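Local structure of thiosulfate sulfurtransferase (Pseudomonas aeruginosa, 1YT8) at residues E31-A36 with P485-Y490; F109-V114 with Q505-W510; R254-A259 with R334-A339; P374-I379 with L442-V447. The protein probably transfers sulfur from thiosulfate to cyanide, as rhodaneses do, with four rhodanese-like domains carried in a single chain. All blocks are in the same frame, centred on the assembly; numbering follows the deposited sequence.

Contact 1 (E31-A36 with P485-Y490); sequences EEDPFA and PRIDRY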
loop_
_atom_site.group_PDB
_atom_site.type_symbol
_atom_site.label_atom_id
_atom_site.label_comp_id
_atom_site.label_asym_id
_atom_site.label_seq_id
_atom_site.Cartn_x
_atom_site.Cartn_y
_atom_site.Cartn_z
ATOM N N GLU A 31 6.501 9.760 -10.106
ATOM C CA GLU A 31 5.302 8.941 -10.235
ATOM C C GLU A 31 5.698 7.500 -9.901
ATOM O O GLU A 31 6.886 7.168 -9.871
ATOM C CB GLU A 31 4.749 9.009 -11.660
ATOM C CG GLU A 31 4.264 10.395 -12.095
ATOM C CD GLU A 31 3.143 10.929 -11.220
ATOM O OE1 GLU A 31 2.271 10.131 -10.809
ATOM O OE2 GLU A 31 3.117 12.150 -10.955
ATOM N N GLU A 32 4.707 6.643 -9.674
ATOM C CA GLU A 32 4.981 5.260 -9.302
ATOM C C GLU A 32 5.777 4.422 -10.297
ATOM O O GLU A 32 6.656 3.666 -9.888
ATOM C CB GLU A 32 3.679 4.525 -8.947
ATOM C CG GLU A 32 3.932 3.181 -8.255
ATOM C CD GLU A 32 2.662 2.429 -7.897
ATOM O OE1 GLU A 32 1.907 2.051 -8.818
ATOM O OE2 GLU A 32 2.422 2.207 -6.689
ATOM N N ASP A 33 5.497 4.535 -11.595
ATOM C CA ASP A 33 6.244 3.710 -12.537
ATOM C C ASP A 33 7.749 3.992 -12.504
ATOM O O ASP A 33 8.549 3.061 -12.469
ATOM C CB ASP A 33 5.699 3.845 -13.961
ATOM C CG ASP A 33 6.174 2.716 -14.859
ATOM O OD1 ASP A 33 6.041 1.540 -14.455
ATOM O OD2 ASP A 33 6.680 2.995 -15.962
ATOM N N PRO A 34 8.161 5.271 -12.536
ATOM C CA PRO A 34 9.614 5.478 -12.487
ATOM C C PRO A 34 10.198 5.051 -11.129
ATOM O O PRO A 34 11.317 4.551 -11.057
ATOM C CB PRO A 34 9.775 6.973 -12.785
ATOM C CG PRO A 34 8.415 7.563 -12.514
ATOM C CD PRO A 34 7.465 6.496 -12.963
ATOM N N PHE A 35 9.424 5.238 -10.062
ATOM C CA PHE A 35 9.844 4.830 -8.719
ATOM C C PHE A 35 10.127 3.329 -8.746
ATOM O O PHE A 35 11.150 2.866 -8.251
ATOM C CB PHE A 35 8.718 5.110 -7.711
ATOM C CG PHE A 35 8.855 4.367 -6.403
ATOM C CD1 PHE A 35 9.777 4.772 -5.441
ATOM C CD2 PHE A 35 8.033 3.275 -6.121
ATOM C CE1 PHE A 35 9.876 4.102 -4.212
ATOM C CE2 PHE A 35 8.124 2.602 -4.902
ATOM C CZ PHE A 35 9.047 3.017 -3.945
ATOM N N ALA A 36 9.211 2.580 -9.348
ATOM C CA ALA A 36 9.328 1.132 -9.429
ATOM C C ALA A 36 10.523 0.611 -10.228
ATOM O O ALA A 36 10.826 -0.578 -10.174
ATOM C CB ALA A 36 8.038 0.546 -9.984
ATOM N N PRO A 485 2.096 11.227 -20.129
ATOM C CA PRO A 485 2.372 9.796 -20.302
ATOM C C PRO A 485 1.773 9.001 -19.136
ATOM O O PRO A 485 1.795 9.465 -17.999
ATOM C CB PRO A 485 3.897 9.746 -20.317
ATOM C CG PRO A 485 4.262 10.841 -19.348
ATOM C CD PRO A 485 3.320 11.961 -19.757
ATOM N N ARG A 486 1.236 7.812 -19.413
ATOM C CA ARG A 486 0.647 6.995 -18.352
ATOM C C ARG A 486 1.710 6.279 -17.530
ATOM O O ARG A 486 1.972 5.094 -17.733
ATOM C CB ARG A 486 -0.326 5.954 -18.922
ATOM C CG ARG A 486 -1.634 6.527 -19.430
ATOM C CD ARG A 486 -2.620 5.425 -19.811
ATOM N NE ARG A 486 -3.109 4.678 -18.653
ATOM C CZ ARG A 486 -4.023 3.713 -18.720
ATOM N NH1 ARG A 486 -4.545 3.376 -19.891
ATOM N NH2 ARG A 486 -4.428 3.094 -17.618
ATOM N N ILE A 487 2.317 7.006 -16.599
ATOM C CA ILE A 487 3.346 6.441 -15.734
ATOM C C ILE A 487 2.927 6.532 -14.270
ATOM O O ILE A 487 3.744 6.317 -13.371
ATOM C CB ILE A 487 4.682 7.197 -15.898
ATOM C CG1 ILE A 487 4.473 8.687 -15.596
ATOM C CG2 ILE A 487 5.230 6.988 -17.303
ATOM C CD1 ILE A 487 5.755 9.503 -15.560
ATOM N N ASP A 488 1.654 6.843 -14.029
ATOM C CA ASP A 488 1.171 6.989 -12.666
ATOM C C ASP A 488 0.995 5.681 -11.902
ATOM O O ASP A 488 0.838 5.696 -10.683
ATOM C CB ASP A 488 -0.123 7.829 -12.636
ATOM C CG ASP A 488 -1.267 7.219 -13.438
ATOM O OD1 ASP A 488 -1.021 6.555 -14.465
ATOM O OD2 ASP A 488 -2.432 7.439 -13.047
ATOM N N ARG A 489 1.044 4.553 -12.608
ATOM C CA ARG A 489 0.913 3.254 -11.954
ATOM C C ARG A 489 1.874 2.197 -12.488
ATOM O O ARG A 489 2.005 2.004 -13.695
ATOM C CB ARG A 489 -0.521 2.721 -12.063
ATOM C CG ARG A 489 -0.650 1.278 -11.571
ATOM C CD ARG A 489 -2.084 0.802 -11.463
ATOM N NE ARG A 489 -2.136 -0.593 -11.025
ATOM C CZ ARG A 489 -1.765 -1.628 -11.773
ATOM N NH1 ARG A 489 -1.321 -1.434 -13.010
ATOM N NH2 ARG A 489 -1.811 -2.859 -11.277
ATOM N N TYR A 490 2.546 1.508 -11.572
ATOM C CA TYR A 490 3.467 0.443 -11.942
ATOM C C TYR A 490 2.636 -0.800 -12.238
ATOM O O TYR A 490 1.795 -1.196 -11.431
ATOM C CB TYR A 490 4.436 0.153 -10.792
ATOM C CG TYR A 490 5.208 -1.140 -10.954
ATOM C CD1 TYR A 490 5.975 -1.382 -12.095
ATOM C CD2 TYR A 490 5.186 -2.115 -9.956
ATOM C CE1 TYR A 490 6.708 -2.572 -12.237
ATOM C CE2 TYR A 490 5.911 -3.308 -10.088
ATOM C CZ TYR A 490 6.668 -3.528 -11.227
ATOM O OH TYR A 490 7.392 -4.697 -11.353
HETATM O O HOH W 1 1.891 7.834 -9.357
HETATM O O HOH W 2 4.107 3.080 -17.486
#
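Glu31, the N-cap, with Glu32 and Asp33 at the start of helix 32-35, runs alongside Asp488, Arg489 and Tyr490 of a loop, with Asp33 CA and Tyr490 CA 4.3 Å apart. Asp33 N donates to Ile487 O at 3.1 Å, so the loop carbonyl takes up an amide of the helix's first turn. The Glu32 side chain is stretched, CG anti to the backbone N (chi1 -167°), which carries OE1 to Tyr490 N at 2.9 Å. That bond is nearly straight (171°) and uses the anti side of the carboxylate, while OE2 pairs with Arg492. A water ties together Glu31 OE1, Glu32 N and Asp488 O; the other oxygen of Glu31 is held by Ser49 and Ser418. Ala36 CB sits over one face of the Tyr490 ring, 3.7 Å from its centroid, and Asp33 OD1 lies at the ring edge, in plane, with the carboxylate nearly coplanar with the ring. Ile487 packs its side chain against Glu31, CD1 3.9 Å from Glu31 CG. The arrangement is that of a helix N-terminus in the first rhodanese-like domain, Glu31 at its N-cap, met by the long C-terminal loop that follows helix 464-470.

Contact 2 (F109-V114 with Q505-W510); sequences FRDVNV and QGYLDW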
loop_
_atom_site.group_PDB
_atom_site.type_symbol
_atom_site.label_atom_id
_atom_site.label_comp_id
_atom_site.label_asym_id
_atom_site.label_seq_id
_atom_site.Cartn_x
_atom_site.Cartn_y
_atom_site.Cartn_z
ATOM N N PHE A 109 16.762 -0.790 -5.589
ATOM C CA PHE A 109 15.793 -1.858 -5.809
ATOM C C PHE A 109 14.696 -1.452 -6.780
ATOM O O PHE A 109 14.361 -0.274 -6.895
ATOM C CB PHE A 109 15.122 -2.227 -4.481
ATOM C CG PHE A 109 16.062 -2.782 -3.446
ATOM C CD1 PHE A 109 16.127 -4.151 -3.217
ATOM C CD2 PHE A 109 16.853 -1.933 -2.677
ATOM C CE1 PHE A 109 16.966 -4.674 -2.232
ATOM C CE2 PHE A 109 17.699 -2.443 -1.687
ATOM C CZ PHE A 109 17.755 -3.818 -1.463
ATOM N N ARG A 110 14.130 -2.429 -7.477
ATOM C CA ARG A 110 13.025 -2.131 -8.377
ATOM C C ARG A 110 11.768 -2.691 -7.724
ATOM O O ARG A 110 11.839 -3.287 -6.642
ATOM C CB ARG A 110 13.228 -2.757 -9.761
ATOM C CG ARG A 110 13.424 -4.255 -9.757
ATOM C CD ARG A 110 13.264 -4.835 -11.161
ATOM N NE ARG A 110 11.877 -4.777 -11.619
ATOM C CZ ARG A 110 11.383 -3.848 -12.431
ATOM N NH1 ARG A 110 12.158 -2.876 -12.899
ATOM N NH2 ARG A 110 10.101 -3.887 -12.772
ATOM N N ASP A 111 10.630 -2.488 -8.384
ATOM C CA ASP A 111 9.317 -2.935 -7.919
ATOM C C ASP A 111 8.811 -2.113 -6.733
ATOM O O ASP A 111 9.363 -1.053 -6.428
ATOM C CB ASP A 111 9.342 -4.428 -7.560
ATOM C CG ASP A 111 8.043 -5.130 -7.920
ATOM O OD1 ASP A 111 7.056 -5.011 -7.165
ATOM O OD2 ASP A 111 8.001 -5.789 -8.979
ATOM N N VAL A 112 7.753 -2.594 -6.080
ATOM C CA VAL A 112 7.163 -1.885 -4.940
ATOM C C VAL A 112 7.086 -2.749 -3.677
ATOM O O VAL A 112 7.160 -3.976 -3.755
ATOM C CB VAL A 112 5.738 -1.382 -5.284
ATOM C CG1 VAL A 112 5.791 -0.436 -6.473
ATOM C CG2 VAL A 112 4.822 -2.570 -5.594
ATOM N N ASN A 113 6.936 -2.094 -2.524
ATOM C CA ASN A 113 6.845 -2.763 -1.218
ATOM C C ASN A 113 8.024 -3.723 -1.047
ATOM O O ASN A 113 7.872 -4.850 -0.561
ATOM C CB ASN A 113 5.523 -3.535 -1.108
ATOM C CG ASN A 113 4.316 -2.700 -1.523
ATOM O OD1 ASN A 113 3.501 -3.142 -2.332
ATOM N ND2 ASN A 113 4.194 -1.494 -0.969
ATOM N N VAL A 114 9.206 -3.248 -1.426
ATOM C CA VAL A 114 10.419 -4.055 -1.378
ATOM C C VAL A 114 10.825 -4.573 0.003
ATOM O O VAL A 114 11.186 -5.744 0.137
ATOM C CB VAL A 114 11.588 -3.292 -2.040
ATOM C CG1 VAL A 114 12.845 -4.155 -2.059
ATOM C CG2 VAL A 114 11.193 -2.922 -3.469
ATOM N N GLN A 505 7.546 -14.446 -14.899
ATOM C CA GLN A 505 8.717 -15.222 -14.504
ATOM C C GLN A 505 9.799 -14.248 -14.043
ATOM O O GLN A 505 10.552 -14.529 -13.108
ATOM C CB GLN A 505 9.243 -16.054 -15.678
ATOM C CG GLN A 505 10.507 -16.850 -15.355
ATOM C CD GLN A 505 10.301 -17.854 -14.234
ATOM O OE1 GLN A 505 9.428 -18.715 -14.314
ATOM N NE2 GLN A 505 11.112 -17.754 -13.184
ATOM N N GLY A 506 9.867 -13.097 -14.707
ATOM C CA GLY A 506 10.859 -12.098 -14.350
ATOM C C GLY A 506 10.654 -11.599 -12.933
ATOM O O GLY A 506 11.611 -11.254 -12.239
ATOM N N TYR A 507 9.394 -11.557 -12.507
ATOM C CA TYR A 507 9.055 -11.112 -11.161
ATOM C C TYR A 507 9.610 -12.118 -10.151
ATOM O O TYR A 507 10.178 -11.737 -9.126
ATOM C CB TYR A 507 7.537 -11.005 -11.003
ATOM C CG TYR A 507 7.112 -10.475 -9.654
ATOM C CD1 TYR A 507 7.332 -9.139 -9.309
ATOM C CD2 TYR A 507 6.524 -11.313 -8.708
ATOM C CE1 TYR A 507 6.977 -8.654 -8.052
ATOM C CE2 TYR A 507 6.168 -10.838 -7.447
ATOM C CZ TYR A 507 6.398 -9.510 -7.128
ATOM O OH TYR A 507 6.050 -9.037 -5.883
ATOM N N LEU A 508 9.444 -13.403 -10.445
ATOM C CA LEU A 508 9.952 -14.449 -9.563
ATOM C C LEU A 508 11.477 -14.394 -9.492
ATOM O O LEU A 508 12.065 -14.531 -8.415
ATOM C CB LEU A 508 9.509 -15.827 -10.065
ATOM C CG LEU A 508 8.001 -16.095 -10.132
ATOM C CD1 LEU A 508 7.770 -17.498 -10.680
ATOM C CD2 LEU A 508 7.370 -15.948 -8.745
ATOM N N ASP A 509 12.114 -14.193 -10.643
ATOM C CA ASP A 509 13.569 -14.117 -10.692
ATOM C C ASP A 509 14.052 -12.939 -9.858
ATOM O O ASP A 509 15.083 -13.021 -9.193
ATOM C CB ASP A 509 14.072 -13.956 -12.129
ATOM C CG ASP A 509 13.760 -15.157 -13.000
ATOM O OD1 ASP A 509 13.693 -16.284 -12.473
ATOM O OD2 ASP A 509 13.597 -14.972 -14.225
ATOM N N TRP A 510 13.306 -11.838 -9.902
ATOM C CA TRP A 510 13.667 -10.661 -9.128
ATOM C C TRP A 510 13.625 -10.987 -7.632
ATOM O O TRP A 510 14.552 -10.656 -6.893
ATOM C CB TRP A 510 12.718 -9.500 -9.442
ATOM C CG TRP A 510 12.819 -8.369 -8.463
ATOM C CD1 TRP A 510 13.857 -7.492 -8.319
ATOM C CD2 TRP A 510 11.862 -8.030 -7.455
ATOM N NE1 TRP A 510 13.605 -6.627 -7.280
ATOM C CE2 TRP A 510 12.386 -6.935 -6.732
ATOM C CE3 TRP A 510 10.609 -8.546 -7.092
ATOM C CZ2 TRP A 510 11.705 -6.347 -5.662
ATOM C CZ3 TRP A 510 9.929 -7.961 -6.026
ATOM C CH2 TRP A 510 10.481 -6.870 -5.325
HETATM O O HOH W 3 15.904 -4.896 -7.059
#
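Packing on the indole of Trp510 comes first: Asp111 CB makes a CH-pi contact over one face, 3.7 Å from the centroid of the six-membered ring, and the carboxylate plane lies only 15° from that of the ring. Trp510 holds CG anti to its backbone N (chi1 166°), which swings the indole out to the loop. Arg110 CG comes within 3.4 Å of Trp510 NE1, its guanidinium turned almost perpendicular to the indole. Val114 CG2 touches the ring's edge at CZ2 from 4.1 Å. Among polar contacts, Asp111 OD2 lies near the plane of the Tyr507 ring, 3.2 Å from CE1, where the slightly positive ring hydrogens probably suit a carboxylate. Both oxygens of Asp111 have stronger partners: OD1 accepts from Val112 N at 2.7 Å and pairs with Lys117, which also binds Tyr507 OH, while OD2 bonds to Tyr490 OH. Arg110 O, buried against Trp510 CZ2, finds no partner. One water bridges the segments, accepting from Trp510 NE1 at 2.9 Å and from Arg110 N; it lies in the plane of the indole. Here the loop between helices 97-103 and 114-127 meets helix 501-512 of the C-terminal extension in a buried interface, the side chain of Tyr507 about 5 Å from the bound sulfite.

Contact 3 (R254-A259 with R334-A339); sequences RARAVA and RANMSA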
loop_
_atom_site.group_PDB
_atom_site.type_symbol
_atom_site.label_atom_id
_atom_site.label_comp_id
_atom_site.label_asym_id
_atom_site.label_seq_id
_atom_site.Cartn_x
_atom_site.Cartn_y
_atom_site.Cartn_z
ATOM N N ARG A 254 -1.889 -18.816 21.339
ATOM C CA ARG A 254 -0.761 -19.137 20.466
ATOM C C ARG A 254 -0.164 -17.868 19.856
ATOM O O ARG A 254 1.059 -17.707 19.805
ATOM C CB ARG A 254 -1.211 -20.063 19.334
ATOM C CG ARG A 254 -1.753 -21.414 19.773
ATOM C CD ARG A 254 -0.647 -22.374 20.165
ATOM N NE ARG A 254 -1.144 -23.747 20.232
ATOM C CZ ARG A 254 -0.371 -24.820 20.365
ATOM N NH1 ARG A 254 0.947 -24.687 20.449
ATOM N NH2 ARG A 254 -0.917 -26.029 20.407
ATOM N N ALA A 255 -1.036 -16.975 19.392
ATOM C CA ALA A 255 -0.614 -15.718 18.777
ATOM C C ALA A 255 0.140 -14.830 19.760
ATOM O O ALA A 255 1.173 -14.253 19.420
ATOM C CB ALA A 255 -1.828 -14.968 18.230
ATOM N N ARG A 256 -0.382 -14.708 20.976
ATOM C CA ARG A 256 0.275 -13.890 21.987
ATOM C C ARG A 256 1.682 -14.421 22.263
ATOM O O ARG A 256 2.612 -13.645 22.489
ATOM C CB ARG A 256 -0.556 -13.869 23.278
ATOM C CG ARG A 256 0.089 -13.109 24.441
ATOM C CD ARG A 256 0.514 -11.691 24.056
ATOM N NE ARG A 256 1.039 -10.958 25.207
ATOM C CZ ARG A 256 0.283 -10.361 26.123
ATOM N NH1 ARG A 256 -1.039 -10.395 26.024
ATOM N NH2 ARG A 256 0.848 -9.743 27.153
ATOM N N ALA A 257 1.841 -15.740 22.233
ATOM C CA ALA A 257 3.147 -16.346 22.470
ATOM C C ALA A 257 4.113 -15.973 21.342
ATOM O O ALA A 257 5.295 -15.711 21.580
ATOM C CB ALA A 257 3.015 -17.864 22.573
ATOM N N VAL A 258 3.610 -15.954 20.110
ATOM C CA VAL A 258 4.442 -15.593 18.964
ATOM C C VAL A 258 4.878 -14.133 19.088
ATOM O O VAL A 258 6.043 -13.799 18.862
ATOM C CB VAL A 258 3.675 -15.790 17.635
ATOM C CG1 VAL A 258 4.530 -15.322 16.455
ATOM C CG2 VAL A 258 3.315 -17.259 17.466
ATOM N N ALA A 259 3.939 -13.271 19.461
ATOM C CA ALA A 259 4.220 -11.848 19.627
ATOM C C ALA A 259 5.250 -11.626 20.734
ATOM O O ALA A 259 6.189 -10.844 20.570
ATOM C CB ALA A 259 2.935 -11.096 19.946
ATOM N N ARG A 334 -5.142 -11.449 15.421
ATOM C CA ARG A 334 -4.699 -10.642 14.287
ATOM C C ARG A 334 -3.625 -9.600 14.569
ATOM O O ARG A 334 -2.622 -9.536 13.854
ATOM C CB ARG A 334 -5.916 -9.998 13.625
ATOM C CG ARG A 334 -6.836 -11.039 13.001
ATOM C CD ARG A 334 -8.055 -10.424 12.349
ATOM N NE ARG A 334 -9.013 -9.940 13.338
ATOM C CZ ARG A 334 -10.252 -9.559 13.049
ATOM N NH1 ARG A 334 -10.688 -9.603 11.796
ATOM N NH2 ARG A 334 -11.059 -9.145 14.017
ATOM N N ALA A 335 -3.829 -8.788 15.598
ATOM C CA ALA A 335 -2.847 -7.772 15.948
ATOM C C ALA A 335 -1.546 -8.431 16.419
ATOM O O ALA A 335 -0.460 -8.016 16.023
ATOM C CB ALA A 335 -3.407 -6.851 17.034
ATOM N N ASN A 336 -1.651 -9.465 17.253
ATOM C CA ASN A 336 -0.458 -10.152 17.739
ATOM C C ASN A 336 0.371 -10.743 16.603
ATOM O O ASN A 336 1.595 -10.591 16.585
ATOM C CB ASN A 336 -0.816 -11.280 18.724
ATOM C CG ASN A 336 -1.119 -10.769 20.124
ATOM O OD1 ASN A 336 -0.429 -9.887 20.644
ATOM N ND2 ASN A 336 -2.143 -11.342 20.752
HETATM N N MSE A 337 -0.285 -11.421 15.665
HETATM C CA MSE A 337 0.430 -12.026 14.545
HETATM C C MSE A 337 1.058 -10.970 13.638
HETATM O O MSE A 337 2.227 -11.078 13.272
HETATM C CB MSE A 337 -0.494 -12.930 13.721
HETATM C CG MSE A 337 -0.885 -14.251 14.387
HETATM SE SE MSE A 337 0.572 -15.296 15.153
HETATM C CE MSE A 337 1.648 -15.596 13.556
ATOM N N SER A 338 0.288 -9.948 13.281
ATOM C CA SER A 338 0.798 -8.890 12.415
ATOM C C SER A 338 1.970 -8.172 13.071
ATOM O O SER A 338 2.961 -7.845 12.411
ATOM C CB SER A 338 -0.315 -7.888 12.084
ATOM O OG SER A 338 -1.346 -8.505 11.329
ATOM N N ALA A 339 1.853 -7.924 14.373
ATOM C CA ALA A 339 2.914 -7.254 15.122
ATOM C C ALA A 339 4.188 -8.101 15.135
ATOM O O ALA A 339 5.293 -7.570 15.013
ATOM C CB ALA A 339 2.454 -6.976 16.551
HETATM O O HOH W 4 -2.807 -10.593 23.636
#
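Asn336 and Met337, neighbours on helix 334-344, reach across to Ala255, Arg256, Val258 and Ala259 on helix 245-262. Asn336 turns its CG away from its own carbonyl carbon (chi1 -79°), laying the amide along the facing helix. Its CB rests 3.6 Å from Ala255 O, ND2 passes 3.7 Å from Arg256 CA, and OD1 lies 3.6 Å from Ala259 CB. The amide is gripped from outside as well: ND2 donates to Gly332 O, one turn back, and OD1 accepts from Arg266. ND2 also donates, at 3.1 Å, to a water that accepts from Arg256 NH1. The bonds at both ends should fix the rotation of this buried amide.

The two helix segments run in nearly the same direction, 29° apart, and their axes approach to 8.0 Å, a close spacing that suits the small Ala255 and Ala259 on the facing side. Helix 334-344 follows strand 324-328 and leads to strand 348-352 in a right-handed beta-alpha-beta crossover of the third rhodanese-like domain; helix 245-262 packs against it, just ahead of the first strand of that sheet, 265-267.

Met337, present as selenomethionine, is folded back on itself, each of its three torsions near -60°. This bends SE to within 3.8 Å of Ala255 CA and 4.0 Å of Val258 CB, while CE reaches Val258 CG1. Arg256 stretches CG anti to the backbone N and then kinks at chi2, so CD passes 4.0 Å from Asn336 OD1 and NE pairs with Asp260 one turn along its own helix.

Contact 4 (P374-I379 with L442-V447); sequences PRADTI and LARFAV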
loop_
_atom_site.group_PDB
_atom_site.type_symbol
_atom_site.label_atom_id
_atom_site.label_comp_id
_atom_site.label_asym_id
_atom_site.label_seq_id
_atom_site.Cartn_x
_atom_site.Cartn_y
_atom_site.Cartn_z
ATOM N N PRO A 374 -7.279 24.683 -0.412
ATOM C CA PRO A 374 -7.133 25.968 -1.105
ATOM C C PRO A 374 -8.464 26.436 -1.688
ATOM O O PRO A 374 -9.357 25.630 -1.951
ATOM C CB PRO A 374 -6.092 25.666 -2.185
ATOM C CG PRO A 374 -6.284 24.208 -2.449
ATOM C CD PRO A 374 -6.470 23.639 -1.063
ATOM N N ARG A 375 -8.597 27.740 -1.888
ATOM C CA ARG A 375 -9.833 28.287 -2.425
ATOM C C ARG A 375 -9.917 28.109 -3.936
ATOM O O ARG A 375 -8.899 28.033 -4.622
ATOM C CB ARG A 375 -9.951 29.772 -2.083
ATOM C CG ARG A 375 -11.263 30.380 -2.539
ATOM C CD ARG A 375 -11.328 31.876 -2.293
ATOM N NE ARG A 375 -12.548 32.438 -2.864
ATOM C CZ ARG A 375 -12.865 32.371 -4.154
ATOM N NH1 ARG A 375 -12.050 31.769 -5.012
ATOM N NH2 ARG A 375 -14.002 32.899 -4.588
ATOM N N ALA A 376 -11.139 28.034 -4.448
ATOM C CA ALA A 376 -11.345 27.879 -5.878
ATOM C C ALA A 376 -12.754 28.275 -6.278
ATOM O O ALA A 376 -13.706 28.089 -5.516
ATOM C CB ALA A 376 -11.079 26.428 -6.292
ATOM N N ASP A 377 -12.879 28.840 -7.471
ATOM C CA ASP A 377 -14.179 29.219 -7.995
ATOM C C ASP A 377 -14.716 27.942 -8.632
ATOM O O ASP A 377 -14.032 27.307 -9.441
ATOM C CB ASP A 377 -14.029 30.330 -9.040
ATOM C CG ASP A 377 -13.493 31.616 -8.441
ATOM O OD1 ASP A 377 -14.092 32.110 -7.463
ATOM O OD2 ASP A 377 -12.478 32.135 -8.944
ATOM N N THR A 378 -15.927 27.551 -8.249
ATOM C CA THR A 378 -16.514 26.327 -8.775
ATOM C C THR A 378 -17.570 26.551 -9.848
ATOM O O THR A 378 -18.079 27.657 -10.033
ATOM C CB THR A 378 -17.146 25.482 -7.649
ATOM O OG1 THR A 378 -18.145 26.255 -6.973
ATOM C CG2 THR A 378 -16.083 25.043 -6.651
ATOM N N ILE A 379 -17.886 25.474 -10.554
ATOM C CA ILE A 379 -18.878 25.496 -11.612
ATOM C C ILE A 379 -19.681 24.201 -11.496
ATOM O O ILE A 379 -19.110 23.134 -11.266
ATOM C CB ILE A 379 -18.198 25.583 -12.998
ATOM C CG1 ILE A 379 -19.255 25.607 -14.103
ATOM C CG2 ILE A 379 -17.238 24.411 -13.186
ATOM C CD1 ILE A 379 -18.672 25.764 -15.501
ATOM N N LEU A 442 -8.423 16.277 -5.500
ATOM C CA LEU A 442 -7.078 16.476 -6.023
ATOM C C LEU A 442 -7.006 17.657 -6.981
ATOM O O LEU A 442 -6.027 18.401 -6.981
ATOM C CB LEU A 442 -6.575 15.217 -6.729
ATOM C CG LEU A 442 -5.178 15.362 -7.351
ATOM C CD1 LEU A 442 -4.220 16.020 -6.359
ATOM C CD2 LEU A 442 -4.664 13.992 -7.774
ATOM N N ALA A 443 -8.045 17.833 -7.789
ATOM C CA ALA A 443 -8.077 18.932 -8.748
ATOM C C ALA A 443 -8.017 20.298 -8.063
ATOM O O ALA A 443 -7.435 21.244 -8.604
ATOM C CB ALA A 443 -9.331 18.830 -9.620
ATOM N N ARG A 444 -8.614 20.397 -6.878
ATOM C CA ARG A 444 -8.625 21.646 -6.119
ATOM C C ARG A 444 -7.208 22.114 -5.782
ATOM O O ARG A 444 -6.916 23.308 -5.822
ATOM C CB ARG A 444 -9.434 21.478 -4.823
ATOM C CG ARG A 444 -9.472 22.731 -3.941
ATOM C CD ARG A 444 -10.262 22.504 -2.653
ATOM N NE ARG A 444 -11.711 22.450 -2.860
ATOM C CZ ARG A 444 -12.492 23.519 -2.999
ATOM N NH1 ARG A 444 -11.974 24.742 -2.952
ATOM N NH2 ARG A 444 -13.798 23.368 -3.180
ATOM N N PHE A 445 -6.329 21.174 -5.449
ATOM C CA PHE A 445 -4.950 21.514 -5.110
ATOM C C PHE A 445 -4.140 21.939 -6.329
ATOM O O PHE A 445 -3.043 22.486 -6.193
ATOM C CB PHE A 445 -4.269 20.320 -4.429
ATOM C CG PHE A 445 -4.651 20.152 -2.988
ATOM C CD1 PHE A 445 -4.041 20.920 -1.999
ATOM C CD2 PHE A 445 -5.646 19.254 -2.617
ATOM C CE1 PHE A 445 -4.418 20.796 -0.663
ATOM C CE2 PHE A 445 -6.028 19.124 -1.285
ATOM C CZ PHE A 445 -5.412 19.900 -0.307
ATOM N N ALA A 446 -4.689 21.700 -7.518
ATOM C CA ALA A 446 -4.004 22.040 -8.759
ATOM C C ALA A 446 -4.434 23.366 -9.382
ATOM O O ALA A 446 -3.794 23.848 -10.317
ATOM C CB ALA A 446 -4.190 20.911 -9.776
ATOM N N VAL A 447 -5.509 23.955 -8.869
ATOM C CA VAL A 447 -6.008 25.214 -9.415
ATOM C C VAL A 447 -4.947 26.312 -9.503
ATOM O O VAL A 447 -4.753 26.909 -10.564
ATOM C CB VAL A 447 -7.214 25.739 -8.594
ATOM C CG1 VAL A 447 -7.647 27.111 -9.109
ATOM C CG2 VAL A 447 -8.371 24.754 -8.698
HETATM O O HOH W 5 -13.892 27.404 -2.482
#
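Pro374 lies over one face of the Phe445 ring, its CD 3.9 Å from the ring centroid in a CH-pi contact and only 3.5 Å from CE1. The second flat group, the guanidinium of Arg444, receives its partner at the edge: Pro374 O lies near its plane and accepts from NH1 at 2.9 Å. The donor lies in the carbonyl plane, and the N-H...O angle is 155°. Arg444 reaches this position by leaving the helix with CG anti to the backbone N (chi1 179°), running straight through CG and then bending at chi3 (-74°), which wraps its chain around the carbonyl; CD comes within 3.3 Å of the same oxygen. A water adds a second link, donating to Ala376 O at 3.1 Å and accepting a weak bond from Arg444 NH1.

Away from the polar groups, Pro374 CG packs on Arg444 CG, and Ala376 CB points in to meet Val447 CG2 at 4.0 Å. Arg375 turns the other way and forms a salt bridge with Asp377 on its own segment.

The contact lies at the surface. The 374-379 segment leads into edge strand 378-379 of the fourth rhodanese-like domain, which pairs in parallel with strand 458-461, and helix 441-454 packs against the sheet, Val447 resting on Val458 and Leu435. The Phe445 side chain also touches Glu52 and Leu53 of helix 51-58 in the first domain.

In the fold
Contacts 1 and 2 form one continuous region, their centres 15 Å apart: Ala36 O lies 2.6 Å from Asp111 N, and Tyr490 OH lies 2.7 Å from Asp111 OD2, both probable hydrogen bonds. Their segments alternate along the chain: residues 485-490 and 505-510, near the C-terminus, come back to 31-36 and 109-114, near the N-terminus. The side chain of Tyr507 in contact 2 comes about 5 Å from the sulfite, whose pocket includes Cys193, Arg196, Arg198 and Gln312. Contacts 3 and 4 each join segments less than 80 residues apart, and both are nested in the long loops closed by contacts 1 and 2. They lie on opposite sides of the chain's centre, 45 Å between centres. Contact 4 comes within about 8 Å of contact 1, nearest atoms, without touching it.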